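Local coordinates for protein membrane-bound protease PH1510 (Pyrococcus horikoshii, PDB 6M4B) that acts as the N-terminal serine protease domain of a membrane-bound enzyme that cleaves near hydrophobic or aromatic residues, degrading casein and a stomatin homolog in vitro, at residues I9-I15 with A39-E45; I68-I72 with S92-A96; M56-V60 with Y128-Y132; R29-I33 with Y207-S211. The protein carries 1 engineered substitution. All coordinates share one frame; numbering follows the deposited sequence.

How the interactions relate
Interactions 1 and 2 are successive pairings in one parallel sheet. Their centres lie about 9 Å apart, and strands 41-47 and 70-74 join them through probable hydrogen bonds from Ile44 N to Ile71 O and from Ile71 N to Ile42 O, each 2.9 Å. Interaction 4 flanks interaction 1, also about 9 Å between centres, where Leu208 N probably bonds Val12 O at 2.9 Å. Interaction 3 stands apart, its centre about 23 Å from interaction 1 and about 17 Å from interaction 2. It is nearest the substrate-binding residues: the Phe129 side chain is about 4 Å from those of Ala53 and Pro108. Lys124 lies on its helix 123-139; helix 84-90 follows Ala83, engineered in place of the nucleophile.

Interaction 1 of 4, residues I9-I15 with A39-E45; sequences IVYVAQI and AEAIIIE
Strand 9-15 and segment 39-45 run parallel, their strand axes 4.6 Å apart at closest and 20° from aligned, and a ladder of six backbone hydrogen bonds joins them. It begins with Glu40 N to Ile9 O at 2.8 Å, runs through the nearly straight bond of Ile43 N to Tyr11 O, and ends with Ile15 N on Glu45 O at 2.9 Å.

On the face bearing Val10, Val12 and Ile43, branched aliphatic residues suit both the extended backbone and the dry surface beneath helix 175-182, which rests on Val12 and Ile43. Val10 reaches across with CG1, placed anti to its own nitrogen (chi1 176°), to meet Ile43 CD1 at 3.7 Å. Farther along, the carboxylate of buried Glu45 comes beside two neighbours: OE2 lies 3.7 Å from Val12 CG1, and OE1 lies 3.5 Å from Gln14 CG. The Gln14 amide and this carboxylate stand almost perpendicular, 85° between planes.

The other face carries Tyr11, Ala13, Ile42 and Ile44. Ala39 CB sits at the edge of the Tyr11 ring, 3.7 Å from CD2, while the phenol oxygen makes weak hydrogen bonds to Asp37 and Arg206. Small Ala13 leaves room for Tyr30 of helix 21-36, and Ile15 CD1 meets Ile44 CG2 at 4.0 Å below the same helix. Strand 9-16, helix 21-36 and strand 41-47 form a parallel beta-alpha-beta crossover within the ClpP/crotonase-type domain.

Interaction 2 of 4, residues I68-I72 with S92-A96; sequences IPVII and SHLIA
The imidazole of His93 lies against the turn into strand 70-74: Pro69 CA lies over one face, displaced toward the rim, in a CH-pi contact 3.9 Å from the ring centroid and 17° off its normal, and Val70 O sits in plane at the edge. This is where two neighbouring strands of the parallel sheet in the ClpP/crotonase fold begin to pair. Proline suits the residue just before the strand: its ring restrains phi (-58°) to a value compatible with an extended chain, and it has no N-H in need of a partner. Placing CG anti to the carbonyl carbon (chi1 -63°) swings the His93 ring back toward Pro69, and beyond the contact NE2 makes a weak hydrogen bond to Pro190 O, which would further limit its rotation.

The backbone pairing starts loosely, with a weak bond from His93 N to Val70 O. It then tightens: Ile72 N meets Leu94 O at 3.0 Å, and Ala96 N meets Ile72 O at 2.9 Å.

Side chains fill both faces of this buried pair. Ile71 and Leu94 lie side by side and point the same way, with CG1 of the isoleucine 3.9 Å from CB of the leucine; Ser182 of helix 175-182 touches Leu94. Ile72 and Ile95 occupy the other face, where helix 84-90 packs on both through Ala89. Ser92 is small enough to slip in beside Ile72, and its hydroxyl, which would be costly to bury alone, is bonded to Ala89 O in that helix. The fit there is tight: Ile72 CG1 approaches Ser92 CB to 3.4 Å, closer than usual for two carbons.

Interaction 3 of 4, residues M56-V60 with Y128-Y132; sequences MMNIV and YFIAY
Met57 and Met56 both bring sulfur to the ring of Tyr132, and these Met-aromatic contacts carry much of the meeting between helices 53-64 and 123-139. The two are different in kind. Met57 SD stands above the ring face at some distance, 4.8 Å from the centroid and 17° off the normal, whereas Met56 SD lies at the ring edge, 3.7 Å from Tyr132 CE2. Methionine and tyrosine suit the place because the short helix axes are 14.1 Å apart, too far for small residues to bridge.

Methyl-to-ring contacts form the second group. Met57, extended beyond CG, sends CE to the near rims of two aromatic side chains: it lies in plane at the edge of the Tyr128 ring, 3.8 Å from CE1, and 3.6 Å from CE1 of Phe129. Met56, bent at chi2 and chi3, turns its own CE to the edge of the Phe129 ring, 4.2 Å from CE1. Tyr128 CD1 in turn lies over the centre of the Phe129 ring, so the two aromatics pack on each other beside the methionine methyls.

The third group gathers at the phenol oxygen. With CG anti to the backbone nitrogen (chi1 -177°), Tyr132 reaches straight across, and its OH comes 3.3 Å from Val60 CG1.

Within the ClpP/crotonase-type protease domain the contact lies beside the substrate-binding residues, with Phe129 about 4 Å, side chain to side chain, from Ala53 and Pro108. Helix 84-90 packs against Met56 and Phe129 through Tyr87, helix 144-152 touches Phe129, and Glu139 of the second subunit packs on Tyr128 and Tyr132.

Interaction 4 of 4, residues R29-I33 with Y207-S211; sequences RYITI and YLAPS
Helix 21-36, the crossover helix of a beta-alpha-beta unit in this ClpP/crotonase fold, is flanked by the last modelled residues, after edge strand 204-207, chiefly through Tyr30, Arg29 and Leu208. Apolar packing comes first. Leu208 sets CB 3.8 Å from Tyr30 CD1 and sends CD2 to Ile33 CG2 at 4.0 Å, its branched end filling the space between a ring and an aliphatic neighbour. Tyr30 is long enough to lie past Leu208 and set its hydroxyl against the 207-211 segment, where OH is 3.6 Å from Pro210 CB. A water molecule links that hydroxyl to the backbone: it is 2.7 Å from Tyr30 OH and donates to Leu208 O.

Arginine suits the surface rim because its long chain can reach a backbone carbonyl while its charge stays near solvent. Extended from CG to NE, with CG opposite the backbone nitrogen (chi1 -178°), Arg29 lays its guanidinium between the Ile33 methyl and the Ser211 methylene: Ile33 CD1 lies over the centre of one face and Ser211 CB over the opposite face, toward the rim. Ser211 is poorly ordered, so that second cover is less certain. Ala209 O lies in the guanidinium plane at its edge, receiving two weak hydrogen bonds, one from Arg29 NH1 at 3.4 Å and one from Arg29 NH2 at 3.3 Å.

Interaction 1 of 4, residues I9-I15 with A39-E45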
loop_
_atom_site.group_PDB
_atom_site.type_symbol
_atom_site.label_atom_id
_atom_site.label_comp_id
_atom_site.label_asym_id
_atom_site.label_seq_id
_atom_site.Cartn_x
_atom_site.Cartn_y
_atom_site.Cartn_z
ATOM N N ILE A 9 1.576 -27.908 6.477
ATOM C CA ILE A 9 1.218 -27.315 7.746
ATOM C C ILE A 9 0.399 -26.024 7.549
ATOM O O ILE A 9 0.804 -25.130 6.792
ATOM C CB ILE A 9 2.494 -27.002 8.550
ATOM C CG1 ILE A 9 3.153 -28.325 8.961
ATOM C CG2 ILE A 9 2.171 -26.185 9.786
ATOM C CD1 ILE A 9 4.605 -28.213 9.378
ATOM N N VAL A 10 -0.698 -25.913 8.289
ATOM C CA VAL A 10 -1.406 -24.664 8.421
ATOM C C VAL A 10 -1.324 -24.177 9.868
ATOM O O VAL A 10 -1.732 -24.872 10.794
ATOM C CB VAL A 10 -2.876 -24.776 7.968
ATOM C CG1 VAL A 10 -3.629 -23.467 8.207
ATOM C CG2 VAL A 10 -2.911 -25.092 6.474
ATOM N N TYR A 11 -0.809 -22.967 10.040
ATOM C CA TYR A 11 -0.815 -22.332 11.356
ATOM C C TYR A 11 -2.102 -21.563 11.556
ATOM O O TYR A 11 -2.741 -21.139 10.589
ATOM C CB TYR A 11 0.393 -21.446 11.531
ATOM C CG TYR A 11 1.674 -22.252 11.741
ATOM C CD1 TYR A 11 1.974 -22.797 12.993
ATOM C CD2 TYR A 11 2.566 -22.469 10.701
ATOM C CE1 TYR A 11 3.134 -23.505 13.200
ATOM C CE2 TYR A 11 3.739 -23.180 10.898
ATOM C CZ TYR A 11 4.018 -23.693 12.146
ATOM O OH TYR A 11 5.167 -24.404 12.342
ATOM N N VAL A 12 -2.501 -21.443 12.813
ATOM C CA VAL A 12 -3.680 -20.698 13.230
ATOM C C VAL A 12 -3.225 -19.794 14.385
ATOM O O VAL A 12 -2.613 -20.291 15.321
ATOM C CB VAL A 12 -4.819 -21.622 13.693
ATOM C CG1 VAL A 12 -6.019 -20.843 14.163
ATOM C CG2 VAL A 12 -5.264 -22.548 12.565
ATOM N N ALA A 13 -3.508 -18.493 14.311
ATOM C CA ALA A 13 -3.307 -17.611 15.438
ATOM C C ALA A 13 -4.542 -16.788 15.674
ATOM O O ALA A 13 -5.451 -16.748 14.846
ATOM C CB ALA A 13 -2.110 -16.733 15.211
ATOM N N GLN A 14 -4.587 -16.153 16.821
ATOM C CA GLN A 14 -5.736 -15.375 17.233
ATOM C C GLN A 14 -5.243 -13.962 17.437
ATOM O O GLN A 14 -4.187 -13.761 18.058
ATOM C CB GLN A 14 -6.293 -15.861 18.539
ATOM C CG GLN A 14 -6.861 -17.261 18.539
ATOM C CD GLN A 14 -7.657 -17.553 19.789
ATOM O OE1 GLN A 14 -8.869 -17.345 19.829
ATOM N NE2 GLN A 14 -6.977 -18.024 20.824
ATOM N N ILE A 15 -5.989 -12.999 16.903
ATOM C CA ILE A 15 -5.761 -11.586 17.184
ATOM C C ILE A 15 -7.097 -10.944 17.543
ATOM O O ILE A 15 -8.075 -10.991 16.763
ATOM C CB ILE A 15 -4.992 -10.898 16.031
ATOM C CG1 ILE A 15 -3.545 -11.406 16.037
ATOM C CG2 ILE A 15 -4.973 -9.374 16.195
ATOM C CD1 ILE A 15 -2.754 -11.083 14.819
ATOM N N ALA A 39 5.071 -22.995 5.866
ATOM C CA ALA A 39 3.656 -23.358 5.968
ATOM C C ALA A 39 2.924 -23.165 4.637
ATOM O O ALA A 39 3.290 -22.310 3.815
ATOM C CB ALA A 39 2.975 -22.567 7.057
ATOM N N GLU A 40 1.890 -23.973 4.456
ATOM C CA GLU A 40 0.975 -23.880 3.343
ATOM C C GLU A 40 0.151 -22.580 3.409
ATOM O O GLU A 40 -0.272 -22.075 2.392
ATOM C CB GLU A 40 0.049 -25.105 3.373
ATOM C CG GLU A 40 -1.082 -25.148 2.350
ATOM C CD GLU A 40 -0.597 -25.196 0.938
ATOM O OE1 GLU A 40 -1.393 -24.915 0.015
ATOM O OE2 GLU A 40 0.600 -25.475 0.741
ATOM N N ALA A 41 -0.129 -22.122 4.623
ATOM C CA ALA A 41 -0.979 -20.942 4.891
ATOM C C ALA A 41 -0.964 -20.662 6.378
ATOM O O ALA A 41 -0.719 -21.581 7.180
ATOM C CB ALA A 41 -2.431 -21.144 4.425
ATOM N N ILE A 42 -1.262 -19.413 6.739
ATOM C CA ILE A 42 -1.545 -19.074 8.131
ATOM C C ILE A 42 -2.952 -18.492 8.198
ATOM O O ILE A 42 -3.312 -17.645 7.388
ATOM C CB ILE A 42 -0.491 -18.129 8.733
ATOM C CG1 ILE A 42 -0.806 -17.873 10.219
ATOM C CG2 ILE A 42 -0.357 -16.831 7.963
ATOM C CD1 ILE A 42 0.239 -17.029 10.895
ATOM N N ILE A 43 -3.751 -18.993 9.128
ATOM C CA ILE A 43 -5.094 -18.510 9.384
ATOM C C ILE A 43 -5.023 -17.630 10.632
ATOM O O ILE A 43 -4.465 -18.011 11.651
ATOM C CB ILE A 43 -6.093 -19.630 9.648
ATOM C CG1 ILE A 43 -6.247 -20.502 8.379
ATOM C CG2 ILE A 43 -7.458 -19.045 10.050
ATOM C CD1 ILE A 43 -6.906 -21.849 8.644
ATOM N N ILE A 44 -5.562 -16.427 10.517
ATOM C CA ILE A 44 -5.603 -15.508 11.612
ATOM C C ILE A 44 -7.042 -15.289 11.938
ATOM O O ILE A 44 -7.781 -14.751 11.134
ATOM C CB ILE A 44 -4.835 -14.239 11.284
ATOM C CG1 ILE A 44 -3.357 -14.621 11.235
ATOM C CG2 ILE A 44 -5.130 -13.166 12.324
ATOM C CD1 ILE A 44 -2.458 -13.535 10.762
ATOM N N GLU A 45 -7.417 -15.752 13.135
ATOM C CA GLU A 45 -8.763 -15.603 13.673
ATOM C C GLU A 45 -8.863 -14.193 14.262
ATOM O O GLU A 45 -8.178 -13.874 15.230
ATOM C CB GLU A 45 -9.043 -16.652 14.742
ATOM C CG GLU A 45 -9.240 -18.050 14.159
ATOM C CD GLU A 45 -9.315 -19.155 15.220
ATOM O OE1 GLU A 45 -9.057 -18.863 16.407
ATOM O OE2 GLU A 45 -9.611 -20.318 14.867
#

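Interaction 2 of 4, residues I68-I72 with S92-A96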
loop_
_atom_site.group_PDB
_atom_site.type_symbol
_atom_site.label_atom_id
_atom_site.label_comp_id
_atom_site.label_asym_id
_atom_site.label_seq_id
_atom_site.Cartn_x
_atom_site.Cartn_y
_atom_site.Cartn_z
ATOM N N ILE A 68 3.788 -16.607 2.321
ATOM C CA ILE A 68 2.750 -17.625 2.344
ATOM C C ILE A 68 1.370 -16.989 2.390
ATOM O O ILE A 68 1.218 -15.865 2.859
ATOM C CB ILE A 68 2.909 -18.579 3.542
ATOM C CG1 ILE A 68 2.666 -17.854 4.844
ATOM C CG2 ILE A 68 4.309 -19.214 3.522
ATOM C CD1 ILE A 68 2.684 -18.774 6.032
ATOM N N PRO A 69 0.356 -17.715 1.910
ATOM C CA PRO A 69 -1.004 -17.189 2.031
ATOM C C PRO A 69 -1.426 -16.905 3.489
ATOM O O PRO A 69 -1.214 -17.713 4.350
ATOM C CB PRO A 69 -1.858 -18.310 1.415
ATOM C CG PRO A 69 -0.920 -19.073 0.514
ATOM C CD PRO A 69 0.411 -18.994 1.152
ATOM N N VAL A 70 -1.990 -15.727 3.717
ATOM C CA VAL A 70 -2.658 -15.309 4.943
ATOM C C VAL A 70 -4.190 -15.284 4.757
ATOM O O VAL A 70 -4.741 -14.552 3.891
ATOM C CB VAL A 70 -2.225 -13.891 5.358
ATOM C CG1 VAL A 70 -2.792 -13.532 6.742
ATOM C CG2 VAL A 70 -0.720 -13.799 5.352
ATOM N N ILE A 71 -4.881 -16.045 5.576
ATOM C CA ILE A 71 -6.328 -16.155 5.541
ATOM C C ILE A 71 -6.811 -15.394 6.773
ATOM O O ILE A 71 -6.393 -15.693 7.886
ATOM C CB ILE A 71 -6.781 -17.619 5.551
ATOM C CG1 ILE A 71 -6.247 -18.309 4.293
ATOM C CG2 ILE A 71 -8.299 -17.699 5.589
ATOM C CD1 ILE A 71 -6.483 -19.794 4.246
ATOM N N ILE A 72 -7.702 -14.429 6.562
ATOM C CA ILE A 72 -8.292 -13.699 7.655
ATOM C C ILE A 72 -9.649 -14.343 7.909
ATOM O O ILE A 72 -10.464 -14.444 7.003
ATOM C CB ILE A 72 -8.409 -12.181 7.344
ATOM C CG1 ILE A 72 -7.012 -11.560 7.146
ATOM C CG2 ILE A 72 -9.141 -11.484 8.454
ATOM C CD1 ILE A 72 -6.101 -11.576 8.337
ATOM N N SER A 92 -6.055 -9.329 2.313
ATOM C CA SER A 92 -5.554 -10.670 2.566
ATOM C C SER A 92 -5.881 -11.601 1.415
ATOM O O SER A 92 -6.700 -11.299 0.532
ATOM C CB SER A 92 -6.151 -11.211 3.879
ATOM O OG SER A 92 -7.449 -11.771 3.666
ATOM N N HIS A 93 -5.220 -12.753 1.438
ATOM C CA HIS A 93 -5.308 -13.735 0.368
ATOM C C HIS A 93 -6.654 -14.415 0.259
ATOM O O HIS A 93 -7.014 -14.886 -0.804
ATOM C CB HIS A 93 -4.197 -14.761 0.551
ATOM C CG HIS A 93 -2.837 -14.177 0.437
ATOM N ND1 HIS A 93 -2.170 -13.635 1.509
ATOM C CD2 HIS A 93 -2.012 -14.033 -0.634
ATOM C CE1 HIS A 93 -0.992 -13.177 1.111
ATOM N NE2 HIS A 93 -0.881 -13.399 -0.187
ATOM N N LEU A 94 -7.355 -14.523 1.389
ATOM C CA LEU A 94 -8.637 -15.176 1.457
ATOM C C LEU A 94 -9.352 -14.716 2.730
ATOM O O LEU A 94 -8.708 -14.559 3.759
ATOM C CB LEU A 94 -8.463 -16.699 1.502
ATOM C CG LEU A 94 -9.679 -17.518 1.038
ATOM C CD1 LEU A 94 -9.708 -17.474 -0.456
ATOM C CD2 LEU A 94 -9.623 -18.988 1.457
ATOM N N ILE A 95 -10.659 -14.487 2.652
ATOM C CA ILE A 95 -11.408 -14.085 3.809
ATOM C C ILE A 95 -12.447 -15.139 4.049
ATOM O O ILE A 95 -13.185 -15.496 3.132
ATOM C CB ILE A 95 -12.127 -12.715 3.631
ATOM C CG1 ILE A 95 -11.138 -11.598 3.246
ATOM C CG2 ILE A 95 -12.810 -12.327 4.922
ATOM C CD1 ILE A 95 -11.830 -10.396 2.610
ATOM N N ALA A 96 -12.538 -15.553 5.294
ATOM C CA ALA A 96 -13.601 -16.420 5.768
ATOM C C ALA A 96 -14.301 -15.758 6.954
ATOM O O ALA A 96 -13.650 -15.095 7.784
ATOM C CB ALA A 96 -13.019 -17.752 6.193
#

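Interaction 3 of 4, residues M56-V60 with Y128-Y132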
loop_
_atom_site.group_PDB
_atom_site.type_symbol
_atom_site.label_atom_id
_atom_site.label_comp_id
_atom_site.label_asym_id
_atom_site.label_seq_id
_atom_site.Cartn_x
_atom_site.Cartn_y
_atom_site.Cartn_z
ATOM N N MET A 56 -2.799 -0.473 10.871
ATOM C CA MET A 56 -3.548 -1.200 9.832
ATOM C C MET A 56 -2.785 -1.263 8.509
ATOM O O MET A 56 -2.631 -2.336 7.947
ATOM C CB MET A 56 -4.923 -0.588 9.667
ATOM C CG MET A 56 -5.738 -1.108 8.507
ATOM S SD MET A 56 -5.421 -0.240 6.947
ATOM C CE MET A 56 -6.392 1.228 7.293
ATOM N N MET A 57 -2.232 -0.131 8.064
ATOM C CA MET A 57 -1.503 -0.069 6.799
ATOM C C MET A 57 -0.255 -0.901 6.806
ATOM O O MET A 57 -0.021 -1.586 5.838
ATOM C CB MET A 57 -1.226 1.384 6.354
ATOM C CG MET A 57 -2.482 2.040 5.777
ATOM S SD MET A 57 -2.165 3.689 5.218
ATOM C CE MET A 57 -3.718 4.489 5.446
ATOM N N ASN A 58 0.501 -0.897 7.904
ATOM C CA ASN A 58 1.671 -1.770 8.024
ATOM C C ASN A 58 1.263 -3.237 8.119
ATOM O O ASN A 58 1.939 -4.083 7.529
ATOM C CB ASN A 58 2.548 -1.415 9.246
ATOM C CG ASN A 58 3.077 0.020 9.203
ATOM O OD1 ASN A 58 3.479 0.520 8.156
ATOM N ND2 ASN A 58 3.079 0.679 10.353
ATOM N N ILE A 59 0.128 -3.529 8.790
ATOM C CA ILE A 59 -0.366 -4.904 8.803
ATOM C C ILE A 59 -0.746 -5.315 7.380
ATOM O O ILE A 59 -0.298 -6.346 6.872
ATOM C CB ILE A 59 -1.553 -5.098 9.743
ATOM C CG1 ILE A 59 -1.098 -4.872 11.180
ATOM C CG2 ILE A 59 -2.137 -6.514 9.559
ATOM C CD1 ILE A 59 -2.239 -4.832 12.193
ATOM N N VAL A 60 -1.552 -4.500 6.723
ATOM C CA VAL A 60 -1.930 -4.821 5.329
ATOM C C VAL A 60 -0.697 -5.100 4.463
ATOM O O VAL A 60 -0.653 -6.072 3.698
ATOM C CB VAL A 60 -2.780 -3.714 4.697
ATOM C CG1 VAL A 60 -2.851 -3.868 3.192
ATOM C CG2 VAL A 60 -4.180 -3.735 5.299
ATOM N N TYR A 128 -9.218 9.786 0.580
ATOM C CA TYR A 128 -8.008 9.030 0.639
ATOM C C TYR A 128 -8.270 7.555 1.070
ATOM O O TYR A 128 -7.762 6.618 0.451
ATOM C CB TYR A 128 -7.036 9.721 1.578
ATOM C CG TYR A 128 -5.780 8.960 1.775
ATOM C CD1 TYR A 128 -5.708 7.958 2.759
ATOM C CD2 TYR A 128 -4.679 9.191 1.003
ATOM C CE1 TYR A 128 -4.570 7.204 2.908
ATOM C CE2 TYR A 128 -3.504 8.438 1.159
ATOM C CZ TYR A 128 -3.462 7.450 2.098
ATOM O OH TYR A 128 -2.299 6.750 2.309
ATOM N N PHE A 129 -9.077 7.397 2.102
ATOM C CA PHE A 129 -9.456 6.102 2.611
ATOM C C PHE A 129 -10.332 5.341 1.666
ATOM O O PHE A 129 -10.129 4.131 1.498
ATOM C CB PHE A 129 -10.056 6.183 4.032
ATOM C CG PHE A 129 -9.008 6.246 5.090
ATOM C CD1 PHE A 129 -8.195 5.135 5.320
ATOM C CD2 PHE A 129 -8.681 7.446 5.715
ATOM C CE1 PHE A 129 -7.143 5.199 6.230
ATOM C CE2 PHE A 129 -7.625 7.518 6.619
ATOM C CZ PHE A 129 -6.861 6.394 6.879
ATOM N N ILE A 130 -11.208 6.048 0.973
ATOM C CA ILE A 130 -12.007 5.453 -0.088
ATOM C C ILE A 130 -11.099 4.946 -1.205
ATOM O O ILE A 130 -11.239 3.799 -1.624
ATOM C CB ILE A 130 -13.045 6.424 -0.659
ATOM C CG1 ILE A 130 -14.128 6.715 0.398
ATOM C CG2 ILE A 130 -13.689 5.872 -1.906
ATOM C CD1 ILE A 130 -15.082 7.857 0.044
ATOM N N ALA A 131 -10.149 5.756 -1.666
ATOM C CA ALA A 131 -9.233 5.270 -2.683
ATOM C C ALA A 131 -8.464 4.028 -2.170
ATOM O O ALA A 131 -8.299 3.060 -2.921
ATOM C CB ALA A 131 -8.271 6.351 -3.115
ATOM N N TYR A 132 -8.037 4.032 -0.907
ATOM C CA TYR A 132 -7.263 2.899 -0.378
ATOM C C TYR A 132 -8.101 1.591 -0.258
ATOM O O TYR A 132 -7.690 0.530 -0.765
ATOM C CB TYR A 132 -6.668 3.259 0.932
ATOM C CG TYR A 132 -5.796 2.233 1.543
ATOM C CD1 TYR A 132 -4.584 1.897 0.965
ATOM C CD2 TYR A 132 -6.147 1.618 2.746
ATOM C CE1 TYR A 132 -3.755 0.949 1.513
ATOM C CE2 TYR A 132 -5.302 0.701 3.340
ATOM C CZ TYR A 132 -4.141 0.341 2.730
ATOM O OH TYR A 132 -3.326 -0.573 3.328
#

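Interaction 4 of 4, residues R29-I33 with Y207-S211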
loop_
_atom_site.group_PDB
_atom_site.type_symbol
_atom_site.label_atom_id
_atom_site.label_comp_id
_atom_site.label_asym_id
_atom_site.label_seq_id
_atom_site.Cartn_x
_atom_site.Cartn_y
_atom_site.Cartn_z
ATOM N N ARG A 29 5.093 -11.355 13.903
ATOM C CA ARG A 29 5.700 -12.530 14.545
ATOM C C ARG A 29 5.047 -13.804 14.016
ATOM O O ARG A 29 5.757 -14.693 13.531
ATOM C CB ARG A 29 5.590 -12.442 16.086
ATOM C CG ARG A 29 6.230 -13.596 16.863
ATOM C CD ARG A 29 6.143 -13.394 18.412
ATOM N NE ARG A 29 6.200 -14.696 19.107
ATOM C CZ ARG A 29 5.154 -15.492 19.373
ATOM N NH1 ARG A 29 5.358 -16.644 20.010
ATOM N NH2 ARG A 29 3.913 -15.164 19.015
ATOM N N TYR A 30 3.710 -13.862 14.078
ATOM C CA TYR A 30 2.957 -15.041 13.633
ATOM C C TYR A 30 3.228 -15.378 12.146
ATOM O O TYR A 30 3.431 -16.528 11.766
ATOM C CB TYR A 30 1.457 -14.829 13.824
ATOM C CG TYR A 30 0.955 -14.782 15.252
ATOM C CD1 TYR A 30 1.390 -15.701 16.206
ATOM C CD2 TYR A 30 -0.009 -13.846 15.645
ATOM C CE1 TYR A 30 0.901 -15.675 17.513
ATOM C CE2 TYR A 30 -0.509 -13.812 16.945
ATOM C CZ TYR A 30 -0.043 -14.730 17.885
ATOM O OH TYR A 30 -0.525 -14.717 19.185
ATOM N N ILE A 31 3.238 -14.369 11.297
ATOM C CA ILE A 31 3.471 -14.611 9.870
ATOM C C ILE A 31 4.921 -15.036 9.651
ATOM O O ILE A 31 5.196 -15.914 8.832
ATOM C CB ILE A 31 3.087 -13.374 9.015
ATOM C CG1 ILE A 31 1.590 -13.104 9.114
ATOM C CG2 ILE A 31 3.466 -13.570 7.553
ATOM C CD1 ILE A 31 1.146 -11.740 8.615
ATOM N N THR A 32 5.861 -14.413 10.367
ATOM C CA THR A 32 7.291 -14.763 10.181
ATOM C C THR A 32 7.529 -16.233 10.539
ATOM O O THR A 32 8.149 -16.995 9.770
ATOM C CB THR A 32 8.253 -13.856 10.997
ATOM O OG1 THR A 32 7.994 -12.485 10.676
ATOM C CG2 THR A 32 9.690 -14.162 10.629
ATOM N N ILE A 33 6.970 -16.643 11.660
ATOM C CA ILE A 33 7.063 -18.042 12.078
ATOM C C ILE A 33 6.560 -18.977 10.977
ATOM O O ILE A 33 7.274 -19.862 10.529
ATOM C CB ILE A 33 6.298 -18.292 13.395
ATOM C CG1 ILE A 33 7.038 -17.624 14.553
ATOM C CG2 ILE A 33 6.185 -19.792 13.664
ATOM C CD1 ILE A 33 6.240 -17.526 15.845
ATOM N N TYR A 207 -1.437 -24.571 16.289
ATOM C CA TYR A 207 -1.866 -23.307 16.900
ATOM C C TYR A 207 -0.644 -22.551 17.372
ATOM O O TYR A 207 0.240 -23.127 17.931
ATOM C CB TYR A 207 -2.935 -23.535 17.999
ATOM C CG TYR A 207 -4.276 -23.932 17.403
ATOM C CD1 TYR A 207 -4.491 -25.215 16.951
ATOM C CD2 TYR A 207 -5.323 -22.989 17.224
ATOM C CE1 TYR A 207 -5.706 -25.589 16.348
ATOM C CE2 TYR A 207 -6.553 -23.359 16.638
ATOM C CZ TYR A 207 -6.734 -24.657 16.184
ATOM O OH TYR A 207 -7.909 -25.119 15.586
ATOM N N LEU A 208 -0.566 -21.268 17.060
ATOM C CA LEU A 208 0.495 -20.426 17.569
ATOM C C LEU A 208 -0.087 -19.659 18.710
ATOM O O LEU A 208 -1.222 -19.149 18.619
ATOM C CB LEU A 208 1.002 -19.440 16.520
ATOM C CG LEU A 208 1.690 -20.099 15.340
ATOM C CD1 LEU A 208 1.959 -19.051 14.296
ATOM C CD2 LEU A 208 2.983 -20.789 15.765
ATOM N N ALA A 209 0.694 -19.571 19.784
ATOM C CA ALA A 209 0.244 -18.942 21.019
ATOM C C ALA A 209 0.966 -17.583 21.202
ATOM O O ALA A 209 2.085 -17.385 20.714
ATOM C CB ALA A 209 0.474 -19.890 22.210
ATOM N N PRO A 210 0.309 -16.632 21.886
ATOM C CA PRO A 210 0.968 -15.347 22.188
ATOM C C PRO A 210 2.122 -15.538 23.168
ATOM O O PRO A 210 1.964 -16.287 24.125
ATOM C CB PRO A 210 -0.172 -14.479 22.754
ATOM C CG PRO A 210 -1.262 -15.422 23.151
ATOM C CD PRO A 210 -1.077 -16.709 22.396
ATOM N N SER A 211 3.270 -14.899 22.917
ATOM C CA SER A 211 4.483 -15.087 23.746
ATOM C C SER A 211 4.330 -14.816 25.268
ATOM O O SER A 211 4.005 -13.715 25.711
ATOM C CB SER A 211 5.625 -14.252 23.169
ATOM O OG SER A 211 6.804 -14.440 23.917
HETATM O O HOH W 1 -2.464 -16.662 19.106
#